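Local coordinates for protein type III effector HopU1 (PDB 3U0J) that probably transfers ADP-ribose from NAD+ to arginine side chains of target proteins, as a type III effector of a plant pathogen, at residues H37-Q42 and L155-D160; N122-Q127 and P195-T200; I222-G227 and E240-P245. One frame throughout, in Å; residues are numbered along the deposited sequence.

Contact 1 of 3, residues H37-Q42 and L155-D160; sequences HYSTGQ and LNRLMD
Tyr38 and Asp160 both hold CG anti to their own carbonyl carbon (chi1 -62° in the tyrosine), and the ring and the carboxylate approach from opposite directions. Asp160 OD2 lies at the edge of the Tyr38 ring, near its plane, with the ring and carboxylate planes 30° apart. Tyr38 OH donates to Asp160 OD2. Arg36 joins both partners, through a hydrogen bond to the phenol oxygen and a salt bridge to Asp160 OD1.

Asn156 crosses the ring at about a right angle, with Asn156 CB 3.7 Å from Tyr38 CE1. Asn156 ND2 gives a nearly straight bond to His37 O (2.8 Å, 172°). The acceptor lies in the amide plane, while the donor is tilted from the plane of the carbonyl. Glu134 is a second partner of ND2 and also takes the backbone N of His37.

The bend of Arg157 at chi2 brings Arg157 CD to the edge of the tyrosine ring, 3.6 Å from Tyr38 CD1. A further bend at chi3 turns one guanidinium face to Tyr38 CB. Arg157 NH2 donates to Ser39 OG at 3.1 Å. Glu91 binds both the arginine NE and the serine hydroxyl, fixing the pair from a third part of the chain.

The loop leads into helix 41-52, with Thr40 as N-cap just before it, its OG1 taking the backbone N of Asp43. Helix 145-162 carries the other half, and its Leu155 and Met159 pack on Ala228 of strand 227-229.

Contact 2 of 3, residues N122-Q127 and P195-T200; sequences NYLRLQ and PAFMST
Leu124 of helix 116-126 meets Ala196 and Phe197. Its CG is anti to the carbonyl carbon (chi1 -69°) and the chain is extended beyond it (chi2 168°). Leu124 CD1 thus lies 3.6 Å from Phe197 CE2, approaching the ring obliquely. In Phe197, chi1 swings the ring toward the leucine and chi2 (-84°) turns its CD2-CE2 side there. His98 meets the same ring edge-to-face, and Leu151 of helix 145-162 touches it too.

The segment 195-200 links two sheets of the ADP-ribosyltransferase fold. It leaves strand 192-194 and enters strand 199-201, which begins with Ser-Thr. Ser199 and Thr200 match the first two residues of the Ser-Thr-Ser motif of arginine-specific relatives.

Nearer the surface, Arg125 is bent at chi2 and chi3. Arg125 CG and CD run alongside Ala196, each 4.1 Å from Ala196 CB. The charged end goes on to a salt bridge between NH1 and Glu194, whose other carboxylate oxygen accepts from the backbone N of Ala196. Pro195 lies against the helix backbone, with Pro195 CB 3.7 Å from Leu124 O and 4.0 Å from Arg125 CA.

Contact 3 of 3, residues I222-G227 and E240-P245; sequences ISLKRG and EEIMLP
Leu224 and Ile242 face each other and slide past in opposite directions. They meet by methyl groups, with Leu224 CD1 3.8 Å from Ile242 CG2. That methyl of Ile242 is anti to its own backbone N. Leu224 CD2 reaches Leu244 CD1 at 3.9 Å, and here the two chains cross at a slant. Each delta methyl of Leu224 thus has its own partner on 240-245. Val168 of strand 167-172 touches both Leu224 and Ile242.

The chain turns a corner at Lys225 and Arg226. Strand 218-224 belongs to the five-stranded mixed sheet, whereas 227-229 runs antiparallel to 241-243 in the smaller sheet. Leu224, Ile242 and Leu244 pack where the two sheets meet, an arrangement consistent with the two-sheet core of the ADP-ribosyltransferase fold. Glu241, together with Glu239, matches the Glu-X-Glu pattern of arginine-specific family members.

At the corner Leu244 CD1 also lies against backbone. Leu244 CD1 is 3.6 Å from Arg226 O and 3.7 Å from Gly227 CA. Ile242 CG2 approaches the same glycine, 4.0 Å from Gly227 C. Met243 points away from 222-227, and its side chain touches Leu151 and Leu155 of helix 145-162.

In the fold
Contacts 2 and 3 meet in the three-stranded sheet, their centres about 15 Å apart. Met198 O and Leu244 N lie 2.9 Å apart and Thr200 OG1 and Ile242 O 2.8 Å apart, both probable hydrogen bonds. This brings the Ser-Thr of strand 199-201 beside Glu241, consistent with one NAD+ site as in related enzymes. Contact 1 is more peripheral, about 19 Å from contact 2 and 17 Å from contact 3 between centres. Helix 145-162 connects it to both: Leu155 CD1 packs 3.9 Å from Phe197 CD1, and Met159 touches Gly227 and Pro245. Asp160 and Arg226 add a long, weak ion pair.

Contact 1 of 3, residues H37-Q42 and L155-D160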
loop_
_atom_site.group_PDB
_atom_site.type_symbol
_atom_site.label_atom_id
_atom_site.label_comp_id
_atom_site.label_asym_id
_atom_site.label_seq_id
_atom_site.Cartn_x
_atom_site.Cartn_y
_atom_site.Cartn_z
ATOM N N HIS A 37 10.465 8.912 8.143
ATOM C CA HIS A 37 11.616 8.376 7.453
ATOM C C HIS A 37 11.746 8.930 6.035
ATOM O O HIS A 37 10.783 8.910 5.272
ATOM C CB HIS A 37 11.565 6.850 7.421
ATOM C CG HIS A 37 12.575 6.244 6.498
ATOM N ND1 HIS A 37 13.914 6.159 6.816
ATOM C CD2 HIS A 37 12.451 5.737 5.248
ATOM C CE1 HIS A 37 14.569 5.602 5.813
ATOM N NE2 HIS A 37 13.706 5.336 4.846
ATOM N N TYR A 38 12.939 9.431 5.711
ATOM C CA TYR A 38 13.327 9.774 4.334
ATOM C C TYR A 38 14.588 9.029 3.921
ATOM O O TYR A 38 15.544 8.932 4.682
ATOM C CB TYR A 38 13.549 11.277 4.159
ATOM C CG TYR A 38 12.312 12.077 4.427
ATOM C CD1 TYR A 38 11.471 12.460 3.390
ATOM C CD2 TYR A 38 11.962 12.434 5.726
ATOM C CE1 TYR A 38 10.321 13.182 3.640
ATOM C CE2 TYR A 38 10.823 13.156 5.984
ATOM C CZ TYR A 38 10.002 13.531 4.940
ATOM O OH TYR A 38 8.854 14.258 5.200
ATOM N N SER A 39 14.590 8.523 2.698
ATOM C CA SER A 39 15.693 7.717 2.210
ATOM C C SER A 39 16.987 8.503 2.129
ATOM O O SER A 39 16.987 9.723 1.935
ATOM C CB SER A 39 15.357 7.161 0.834
ATOM O OG SER A 39 15.005 8.211 -0.033
ATOM N N THR A 40 18.087 7.777 2.279
ATOM C CA THR A 40 19.428 8.314 2.093
ATOM C C THR A 40 20.011 7.679 0.855
ATOM O O THR A 40 19.412 6.762 0.268
ATOM C CB THR A 40 20.331 7.914 3.250
ATOM O OG1 THR A 40 20.534 6.486 3.222
ATOM C CG2 THR A 40 19.684 8.301 4.568
ATOM N N GLY A 41 21.194 8.140 0.465
ATOM C CA GLY A 41 21.882 7.553 -0.670
ATOM C C GLY A 41 22.169 6.069 -0.482
ATOM O O GLY A 41 22.025 5.282 -1.417
ATOM N N GLN A 42 22.573 5.679 0.722
ATOM C CA GLN A 42 22.874 4.283 0.990
ATOM C C GLN A 42 21.599 3.442 0.865
ATOM O O GLN A 42 21.623 2.356 0.271
ATOM C CB GLN A 42 23.535 4.114 2.365
ATOM C CG GLN A 42 23.887 2.671 2.737
ATOM C CD GLN A 42 24.921 2.055 1.826
ATOM O OE1 GLN A 42 24.683 1.002 1.198
ATOM N NE2 GLN A 42 26.084 2.712 1.729
ATOM N N LEU A 155 6.198 7.519 0.154
ATOM C CA LEU A 155 4.941 8.098 0.594
ATOM C C LEU A 155 5.205 9.403 1.337
ATOM O O LEU A 155 4.436 10.340 1.225
ATOM C CB LEU A 155 4.161 7.125 1.465
ATOM C CG LEU A 155 3.997 5.689 0.951
ATOM C CD1 LEU A 155 3.094 4.893 1.885
ATOM C CD2 LEU A 155 3.473 5.617 -0.481
ATOM N N ASN A 156 6.297 9.478 2.084
ATOM C CA ASN A 156 6.594 10.702 2.812
ATOM C C ASN A 156 6.891 11.875 1.863
ATOM O O ASN A 156 6.289 12.946 2.007
ATOM C CB ASN A 156 7.710 10.501 3.855
ATOM C CG ASN A 156 7.196 9.901 5.176
ATOM O OD1 ASN A 156 6.038 10.057 5.524
ATOM N ND2 ASN A 156 8.076 9.231 5.918
ATOM N N ARG A 157 7.809 11.667 0.906
ATOM C CA ARG A 157 8.117 12.635 -0.147
ATOM C C ARG A 157 6.827 13.132 -0.807
ATOM O O ARG A 157 6.654 14.321 -1.023
ATOM C CB ARG A 157 8.957 11.980 -1.243
ATOM C CG ARG A 157 10.444 12.316 -1.328
ATOM C CD ARG A 157 11.126 11.805 -0.141
ATOM N NE ARG A 157 12.478 11.256 -0.311
ATOM C CZ ARG A 157 13.596 11.908 0.010
ATOM N NH1 ARG A 157 13.549 13.177 0.395
ATOM N NH2 ARG A 157 14.766 11.300 -0.072
ATOM N N LEU A 158 5.928 12.218 -1.150
ATOM C CA LEU A 158 4.698 12.598 -1.852
ATOM C C LEU A 158 3.688 13.305 -0.959
ATOM O O LEU A 158 3.081 14.294 -1.367
ATOM C CB LEU A 158 4.018 11.386 -2.498
ATOM C CG LEU A 158 4.605 10.737 -3.753
ATOM C CD1 LEU A 158 4.001 9.341 -3.964
ATOM C CD2 LEU A 158 4.434 11.616 -4.993
ATOM N N MET A 159 3.461 12.788 0.242
ATOM C CA MET A 159 2.563 13.481 1.150
ATOM C C MET A 159 3.123 14.890 1.441
ATOM O O MET A 159 2.375 15.822 1.662
ATOM C CB MET A 159 2.300 12.657 2.419
ATOM C CG MET A 159 1.276 11.534 2.233
ATOM S SD MET A 159 0.861 10.628 3.736
ATOM C CE MET A 159 2.498 10.089 4.148
ATOM N N ASP A 160 4.438 15.061 1.395
ATOM C CA ASP A 160 5.014 16.373 1.691
ATOM C C ASP A 160 4.592 17.427 0.700
ATOM O O ASP A 160 4.414 18.593 1.067
ATOM C CB ASP A 160 6.533 16.334 1.748
ATOM C CG ASP A 160 7.041 15.803 3.063
ATOM O OD1 ASP A 160 6.212 15.686 3.993
ATOM O OD2 ASP A 160 8.257 15.501 3.154
#

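Contact 2 of 3, residues N122-Q127 and P195-T200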
loop_
_atom_site.group_PDB
_atom_site.type_symbol
_atom_site.label_atom_id
_atom_site.label_comp_id
_atom_site.label_asym_id
_atom_site.label_seq_id
_atom_site.Cartn_x
_atom_site.Cartn_y
_atom_site.Cartn_z
ATOM N N ASN A 122 2.150 -8.916 4.967
ATOM C CA ASN A 122 2.026 -9.975 5.950
ATOM C C ASN A 122 3.120 -9.914 7.013
ATOM O O ASN A 122 2.842 -10.062 8.210
ATOM C CB ASN A 122 1.969 -11.346 5.278
ATOM C CG ASN A 122 0.555 -11.732 4.896
ATOM O OD1 ASN A 122 -0.342 -10.901 4.934
ATOM N ND2 ASN A 122 0.349 -12.987 4.534
ATOM N N TYR A 123 4.355 -9.698 6.569
ATOM C CA TYR A 123 5.484 -9.515 7.477
ATOM C C TYR A 123 5.214 -8.384 8.478
ATOM O O TYR A 123 5.315 -8.570 9.675
ATOM C CB TYR A 123 6.779 -9.227 6.704
ATOM C CG TYR A 123 7.851 -8.670 7.602
ATOM C CD1 TYR A 123 8.017 -7.296 7.752
ATOM C CD2 TYR A 123 8.673 -9.511 8.337
ATOM C CE1 TYR A 123 8.993 -6.778 8.590
ATOM C CE2 TYR A 123 9.645 -9.005 9.183
ATOM C CZ TYR A 123 9.802 -7.641 9.307
ATOM O OH TYR A 123 10.760 -7.137 10.160
ATOM N N LEU A 124 4.856 -7.206 7.982
ATOM C CA LEU A 124 4.548 -6.103 8.881
ATOM C C LEU A 124 3.430 -6.412 9.873
ATOM O O LEU A 124 3.508 -5.977 11.020
ATOM C CB LEU A 124 4.212 -4.833 8.107
ATOM C CG LEU A 124 5.380 -4.192 7.373
ATOM C CD1 LEU A 124 4.874 -3.120 6.408
ATOM C CD2 LEU A 124 6.351 -3.620 8.369
ATOM N N ARG A 125 2.386 -7.132 9.441
ATOM C CA ARG A 125 1.270 -7.436 10.348
ATOM C C ARG A 125 1.661 -8.471 11.403
ATOM O O ARG A 125 1.126 -8.448 12.493
ATOM C CB ARG A 125 -0.015 -7.891 9.627
ATOM C CG ARG A 125 -0.263 -7.340 8.249
ATOM C CD ARG A 125 -1.692 -6.843 8.025
ATOM N NE ARG A 125 -2.619 -7.890 7.621
ATOM C CZ ARG A 125 -3.827 -7.667 7.086
ATOM N NH1 ARG A 125 -4.250 -6.421 6.869
ATOM N NH2 ARG A 125 -4.616 -8.693 6.751
ATOM N N LEU A 126 2.580 -9.376 11.084
ATOM C CA LEU A 126 2.971 -10.429 12.025
ATOM C C LEU A 126 4.114 -10.022 12.939
ATOM O O LEU A 126 4.262 -10.532 14.040
ATOM C CB LEU A 126 3.386 -11.693 11.281
ATOM C CG LEU A 126 2.305 -12.314 10.396
ATOM C CD1 LEU A 126 2.845 -13.587 9.735
ATOM C CD2 LEU A 126 1.012 -12.603 11.191
ATOM N N GLN A 127 4.937 -9.113 12.458
ATOM C CA GLN A 127 6.153 -8.732 13.144
ATOM C C GLN A 127 5.907 -8.352 14.611
ATOM O O GLN A 127 5.049 -7.505 14.906
ATOM C CB GLN A 127 6.788 -7.583 12.376
ATOM C CG GLN A 127 7.939 -6.947 13.059
ATOM C CD GLN A 127 7.500 -5.837 13.975
ATOM O OE1 GLN A 127 8.234 -5.450 14.875
ATOM N NE2 GLN A 127 6.295 -5.316 13.752
ATOM N N PRO A 195 -1.235 -2.405 10.468
ATOM C CA PRO A 195 0.233 -2.326 10.566
ATOM C C PRO A 195 0.902 -2.236 9.207
ATOM O O PRO A 195 2.004 -1.695 9.101
ATOM C CB PRO A 195 0.622 -3.638 11.249
ATOM C CG PRO A 195 -0.644 -4.049 12.007
ATOM C CD PRO A 195 -1.791 -3.577 11.161
ATOM N N ALA A 196 0.257 -2.753 8.168
ATOM C CA ALA A 196 0.863 -2.716 6.842
ATOM C C ALA A 196 0.488 -1.431 6.105
ATOM O O ALA A 196 -0.120 -0.541 6.685
ATOM C CB ALA A 196 0.476 -3.941 6.051
ATOM N N PHE A 197 0.857 -1.340 4.830
ATOM C CA PHE A 197 0.546 -0.180 3.999
ATOM C C PHE A 197 -0.870 -0.298 3.471
ATOM O O PHE A 197 -1.099 -1.084 2.556
ATOM C CB PHE A 197 1.495 -0.158 2.790
ATOM C CG PHE A 197 2.928 0.044 3.151
ATOM C CD1 PHE A 197 3.430 1.313 3.349
ATOM C CD2 PHE A 197 3.763 -1.026 3.319
ATOM C CE1 PHE A 197 4.747 1.507 3.710
ATOM C CE2 PHE A 197 5.076 -0.845 3.686
ATOM C CZ PHE A 197 5.573 0.426 3.873
ATOM N N MET A 198 -1.820 0.465 4.004
ATOM C CA MET A 198 -3.193 0.365 3.511
ATOM C C MET A 198 -3.361 0.936 2.116
ATOM O O MET A 198 -2.820 1.999 1.771
ATOM C CB MET A 198 -4.209 1.008 4.440
ATOM C CG MET A 198 -5.604 0.414 4.223
ATOM S SD MET A 198 -6.922 1.260 5.088
ATOM C CE MET A 198 -6.637 0.722 6.756
ATOM N N SER A 199 -4.113 0.212 1.305
ATOM C CA SER A 199 -4.324 0.600 -0.073
ATOM C C SER A 199 -5.792 0.877 -0.247
ATOM O O SER A 199 -6.634 0.087 0.173
ATOM C CB SER A 199 -3.891 -0.527 -1.001
ATOM O OG SER A 199 -4.244 -0.229 -2.334
ATOM N N THR A 200 -6.110 2.002 -0.859
ATOM C CA THR A 200 -7.498 2.429 -0.945
ATOM C C THR A 200 -7.750 3.040 -2.315
ATOM O O THR A 200 -6.803 3.323 -3.048
ATOM C CB THR A 200 -7.820 3.476 0.152
ATOM O OG1 THR A 200 -7.193 4.731 -0.171
ATOM C CG2 THR A 200 -7.339 2.993 1.534
#

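Contact 3 of 3, residues I222-G227 and E240-P245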
loop_
_atom_site.group_PDB
_atom_site.type_symbol
_atom_site.label_atom_id
_atom_site.label_comp_id
_atom_site.label_asym_id
_atom_site.label_seq_id
_atom_site.Cartn_x
_atom_site.Cartn_y
_atom_site.Cartn_z
ATOM N N ILE A 222 -13.664 5.444 4.065
ATOM C CA ILE A 222 -12.635 6.059 4.888
ATOM C C ILE A 222 -12.467 7.517 4.509
ATOM O O ILE A 222 -12.358 7.858 3.326
ATOM C CB ILE A 222 -11.310 5.350 4.649
ATOM C CG1 ILE A 222 -11.525 3.842 4.697
ATOM C CG2 ILE A 222 -10.272 5.811 5.627
ATOM C CD1 ILE A 222 -10.283 3.048 4.413
ATOM N N SER A 223 -12.474 8.388 5.504
ATOM C CA SER A 223 -12.119 9.766 5.249
ATOM C C SER A 223 -10.744 10.022 5.858
ATOM O O SER A 223 -10.500 9.747 7.042
ATOM C CB SER A 223 -13.171 10.729 5.790
ATOM O OG SER A 223 -13.144 10.752 7.198
ATOM N N LEU A 224 -9.843 10.526 5.023
ATOM C CA LEU A 224 -8.450 10.649 5.385
ATOM C C LEU A 224 -8.118 12.096 5.637
ATOM O O LEU A 224 -8.556 12.992 4.899
ATOM C CB LEU A 224 -7.581 10.138 4.238
ATOM C CG LEU A 224 -7.794 8.677 3.845
ATOM C CD1 LEU A 224 -7.227 8.410 2.468
ATOM C CD2 LEU A 224 -7.162 7.753 4.882
ATOM N N LYS A 225 -7.335 12.328 6.677
ATOM C CA LYS A 225 -6.740 13.631 6.859
ATOM C C LYS A 225 -5.471 13.708 6.011
ATOM O O LYS A 225 -5.125 14.770 5.485
ATOM C CB LYS A 225 -6.419 13.864 8.331
ATOM C CG LYS A 225 -7.626 13.767 9.241
ATOM C CD LYS A 225 -7.261 14.075 10.689
ATOM C CE LYS A 225 -8.486 14.062 11.579
ATOM N NZ LYS A 225 -8.150 14.502 12.962
ATOM N N ARG A 226 -4.779 12.581 5.869
ATOM C CA ARG A 226 -3.498 12.587 5.177
ATOM C C ARG A 226 -3.122 11.230 4.560
ATOM O O ARG A 226 -3.040 10.213 5.247
ATOM C CB ARG A 226 -2.417 13.075 6.135
ATOM C CG ARG A 226 -1.110 13.475 5.473
ATOM C CD ARG A 226 -0.250 14.352 6.417
ATOM N NE ARG A 226 1.180 14.179 6.158
ATOM C CZ ARG A 226 1.953 15.081 5.565
ATOM N NH1 ARG A 226 1.447 16.246 5.165
ATOM N NH2 ARG A 226 3.239 14.814 5.375
ATOM N N GLY A 227 -2.892 11.227 3.251
ATOM C CA GLY A 227 -2.531 10.012 2.543
ATOM C C GLY A 227 -1.775 10.267 1.247
ATOM O O GLY A 227 -1.642 11.405 0.796
ATOM N N GLU A 240 -6.622 4.549 -9.442
ATOM C CA GLU A 240 -6.722 5.810 -8.691
ATOM C C GLU A 240 -6.505 5.661 -7.191
ATOM O O GLU A 240 -7.269 6.220 -6.395
ATOM C CB GLU A 240 -8.068 6.499 -8.927
ATOM C CG GLU A 240 -8.229 7.155 -10.291
ATOM C CD GLU A 240 -9.375 8.182 -10.327
ATOM O OE1 GLU A 240 -9.828 8.630 -9.240
ATOM O OE2 GLU A 240 -9.811 8.554 -11.446
ATOM N N GLU A 241 -5.456 4.939 -6.804
ATOM C CA GLU A 241 -5.242 4.621 -5.401
ATOM C C GLU A 241 -4.519 5.663 -4.523
ATOM O O GLU A 241 -3.663 6.416 -4.966
ATOM C CB GLU A 241 -4.603 3.247 -5.253
ATOM C CG GLU A 241 -3.480 3.002 -6.181
ATOM C CD GLU A 241 -3.139 1.523 -6.290
ATOM O OE1 GLU A 241 -2.967 1.076 -7.459
ATOM O OE2 GLU A 241 -3.051 0.827 -5.221
ATOM N N ILE A 242 -4.924 5.681 -3.260
ATOM C CA ILE A 242 -4.283 6.435 -2.211
ATOM C C ILE A 242 -3.730 5.390 -1.239
ATOM O O ILE A 242 -4.450 4.449 -0.885
ATOM C CB ILE A 242 -5.327 7.274 -1.489
ATOM C CG1 ILE A 242 -6.047 8.195 -2.471
ATOM C CG2 ILE A 242 -4.693 8.055 -0.379
ATOM C CD1 ILE A 242 -5.120 9.082 -3.239
ATOM N N MET A 243 -2.460 5.526 -0.833
ATOM C CA MET A 243 -1.798 4.540 0.041
ATOM C C MET A 243 -1.460 5.212 1.373
ATOM O O MET A 243 -1.126 6.401 1.394
ATOM C CB MET A 243 -0.533 3.977 -0.641
ATOM C CG MET A 243 0.226 2.850 0.113
ATOM S SD MET A 243 1.618 2.078 -0.789
ATOM C CE MET A 243 0.757 1.053 -1.962
ATOM N N LEU A 244 -1.582 4.484 2.487
ATOM C CA LEU A 244 -1.257 5.051 3.802
ATOM C C LEU A 244 0.057 4.514 4.323
ATOM O O LEU A 244 0.421 3.394 4.017
ATOM C CB LEU A 244 -2.337 4.724 4.831
ATOM C CG LEU A 244 -3.686 5.442 4.745
ATOM C CD1 LEU A 244 -3.483 6.801 4.156
ATOM C CD2 LEU A 244 -4.613 4.671 3.864
ATOM N N PRO A 245 0.768 5.300 5.138
ATOM C CA PRO A 245 1.996 4.824 5.789
ATOM C C PRO A 245 1.707 3.685 6.767
ATOM O O PRO A 245 0.581 3.597 7.243
ATOM C CB PRO A 245 2.469 6.048 6.586
ATOM C CG PRO A 245 1.747 7.217 6.000
ATOM C CD PRO A 245 0.442 6.687 5.517
#